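Side-chain contact in cobalt-precorrin-5B C(1)-methyltransferase (Archaeoglobus fulgidus, PDB 1SR8), which probably methylates C-1 of cobalt-precorrin-5B with S-adenosyl-L-methionine, giving cobalt-precorrin-6A in the anaerobic route to adenosylcobalamin: residues L243-P246 with G247-I251. Sequence-based numbering, arbitrary orientation.
Sequences LKHP and GEKII
The H245 imidazole meets G247 along its ND1-CE1 side: ND1 is 2.8 Å from the G247 backbone N, and the carbonyl carbon of G247 lies at the ring edge, in plane. One face of the ring carries P246 CD, 3.6 Å above the plane and displaced toward the rim. With CG anti to the backbone N, beside the carbonyl carbon (chi1 -174°), the ND1-CE1 side of H245 comes close to the G247 backbone. The far ring nitrogen, NE2, makes weak hydrogen bonds to the carbonyl oxygens of A205 and Y208, and the side chain also touches I211 and L202, contacts consistent with its burial.

K249 comes across the turn from the strand. Its chain bends at chi2 and chi3, passing alongside the H245 CB, with K249 CD 3.8 Å from that atom. The ammonium then reaches the main chain: K249 NZ donates to H245 O at 2.6 Å, nearly in line with the carbonyl (C=O...N angle 165°), and makes a weak second bond to L243 O at 3.4 Å. Cutting K249 back to an alanine removes CD and NZ, which is likely to leave H245 O and L243 O without this donor, H245 CB without its aliphatic neighbour, and the turn less firmly held to the strand. Beyond the lysine, L243 CD2 meets I251 CD1 at 4.2 Å, an apolar contact that continues to I213 and L258.

Segment directions 159° apart show the chain nearly reversing at P246-G247. This is a local turn leading from helix 239-242 into strand 248-253, with a lysine side chain bridging strand to loop carbonyls, on the return limb of a beta-alpha-beta crossover from strand 231-234 to strand 248-253, past strand 210-214, in the four-stranded parallel sheet.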
ATOM      1  N   LEU A 243     -11.495 -18.746   4.622  1.00 28.00           N
ATOM      2  CA  LEU A 243     -12.543 -19.742   4.418  1.00 29.35           C
ATOM      3  C   LEU A 243     -13.029 -20.416   5.706  1.00 30.60           C
ATOM      4  O   LEU A 243     -13.994 -21.184   5.678  1.00 30.73           O
ATOM      5  CB  LEU A 243     -12.079 -20.798   3.411  1.00 28.38           C
ATOM      6  CG  LEU A 243     -12.009 -20.297   1.964  1.00 29.31           C
ATOM      7  CD1 LEU A 243     -11.486 -21.399   1.051  1.00 28.38           C
ATOM      8  CD2 LEU A 243     -13.396 -19.845   1.512  1.00 30.20           C
ATOM      9  N   LYS A 244     -12.370 -20.128   6.827  1.00 30.51           N
ATOM     10  CA  LYS A 244     -12.772 -20.692   8.115  1.00 29.96           C
ATOM     11  C   LYS A 244     -13.981 -19.911   8.617  1.00 29.91           C
ATOM     12  O   LYS A 244     -14.630 -20.304   9.582  1.00 30.13           O
ATOM     13  CB  LYS A 244     -11.650 -20.578   9.149  1.00 30.57           C
ATOM     14  CG  LYS A 244     -10.407 -21.405   8.870  1.00 31.14           C
ATOM     15  CD  LYS A 244      -9.381 -21.162   9.976  1.00 34.59           C
ATOM     16  CE  LYS A 244      -8.130 -22.030   9.831  1.00 36.66           C
ATOM     17  NZ  LYS A 244      -7.186 -21.852  10.993  1.00 36.51           N
ATOM     18  N   HIS A 245     -14.266 -18.789   7.966  1.00 28.80           N
ATOM     19  CA  HIS A 245     -15.412 -17.968   8.337  1.00 29.53           C
ATOM     20  C   HIS A 245     -16.645 -18.859   8.177  1.00 28.92           C
ATOM     21  O   HIS A 245     -16.766 -19.593   7.192  1.00 28.53           O
ATOM     22  CB  HIS A 245     -15.492 -16.743   7.420  1.00 29.06           C
ATOM     23  CG  HIS A 245     -16.556 -15.761   7.800  1.00 29.95           C
ATOM     24  ND1 HIS A 245     -17.883 -15.934   7.471  1.00 30.56           N
ATOM     25  CD2 HIS A 245     -16.483 -14.580   8.462  1.00 30.52           C
ATOM     26  CE1 HIS A 245     -18.581 -14.901   7.911  1.00 31.04           C
ATOM     27  NE2 HIS A 245     -17.754 -14.064   8.516  1.00 30.37           N
ATOM     28  N   PRO A 246     -17.570 -18.812   9.149  1.00 29.14           N
ATOM     29  CA  PRO A 246     -18.789 -19.627   9.117  1.00 28.87           C
ATOM     30  C   PRO A 246     -20.008 -19.097   8.348  1.00 29.88           C
ATOM     31  O   PRO A 246     -21.011 -19.800   8.247  1.00 30.96           O
ATOM     32  CB  PRO A 246     -19.094 -19.810  10.593  1.00 28.82           C
ATOM     33  CG  PRO A 246     -18.737 -18.454  11.143  1.00 29.46           C
ATOM     34  CD  PRO A 246     -17.421 -18.143  10.457  1.00 28.82           C
ATOM     35  N   GLY A 247     -19.933 -17.884   7.804  1.00 29.06           N
ATOM     36  CA  GLY A 247     -21.078 -17.334   7.091  1.00 28.22           C
ATOM     37  C   GLY A 247     -21.046 -17.485   5.585  1.00 29.34           C
ATOM     38  O   GLY A 247     -20.576 -18.490   5.062  1.00 28.65           O
ATOM     39  N   GLU A 248     -21.571 -16.482   4.889  1.00 31.98           N
ATOM     40  CA  GLU A 248     -21.601 -16.457   3.422  1.00 34.35           C
ATOM     41  C   GLU A 248     -20.310 -15.843   2.859  1.00 33.32           C
ATOM     42  O   GLU A 248     -20.007 -14.669   3.087  1.00 33.58           O
ATOM     43  CB  GLU A 248     -22.803 -15.641   2.927  1.00 36.80           C
ATOM     44  CG  GLU A 248     -24.151 -16.276   3.186  1.00 41.16           C
ATOM     45  CD  GLU A 248     -24.308 -17.590   2.465  1.00 44.68           C
ATOM     46  OE1 GLU A 248     -24.085 -17.620   1.234  1.00 46.91           O
ATOM     47  OE2 GLU A 248     -24.654 -18.592   3.125  1.00 47.99           O
ATOM     48  N   LYS A 249     -19.569 -16.642   2.103  1.00 32.38           N
ATOM     49  CA  LYS A 249     -18.305 -16.203   1.531  1.00 32.96           C
ATOM     50  C   LYS A 249     -18.262 -16.220   0.020  1.00 32.70           C
ATOM     51  O   LYS A 249     -18.829 -17.094  -0.630  1.00 32.81           O
ATOM     52  CB  LYS A 249     -17.177 -17.091   2.046  1.00 32.83           C
ATOM     53  CG  LYS A 249     -16.983 -17.022   3.531  1.00 32.90           C
ATOM     54  CD  LYS A 249     -16.469 -18.336   4.058  1.00 34.14           C
ATOM     55  CE  LYS A 249     -17.552 -19.388   4.004  1.00 34.28           C
ATOM     56  NZ  LYS A 249     -17.190 -20.564   4.831  1.00 34.79           N
ATOM     57  N   ILE A 250     -17.573 -15.242  -0.538  1.00 32.44           N
ATOM     58  CA  ILE A 250     -17.407 -15.176  -1.974  1.00 33.30           C
ATOM     59  C   ILE A 250     -15.935 -14.817  -2.189  1.00 33.17           C
ATOM     60  O   ILE A 250     -15.380 -13.996  -1.459  1.00 33.09           O
ATOM     61  CB  ILE A 250     -18.360 -14.115  -2.610  1.00 34.04           C
ATOM     62  CG1 ILE A 250     -18.544 -14.414  -4.097  1.00 34.85           C
ATOM     63  CG2 ILE A 250     -17.814 -12.699  -2.425  1.00 33.28           C
ATOM     64  CD1 ILE A 250     -19.562 -13.518  -4.772  1.00 36.80           C
ATOM     65  N   ILE A 251     -15.290 -15.472  -3.150  1.00 32.94           N
ATOM     66  CA  ILE A 251     -13.887 -15.195  -3.445  1.00 32.75           C
ATOM     67  C   ILE A 251     -13.765 -14.372  -4.724  1.00 32.41           C
ATOM     68  O   ILE A 251     -14.283 -14.756  -5.772  1.00 31.56           O
ATOM     69  CB  ILE A 251     -13.073 -16.499  -3.619  1.00 31.63           C
ATOM     70  CG1 ILE A 251     -13.115 -17.309  -2.320  1.00 31.07           C
ATOM     71  CG2 ILE A 251     -11.635 -16.167  -4.002  1.00 30.94           C
ATOM     72  CD1 ILE A 251     -12.438 -18.650  -2.409  1.00 29.04           C
TER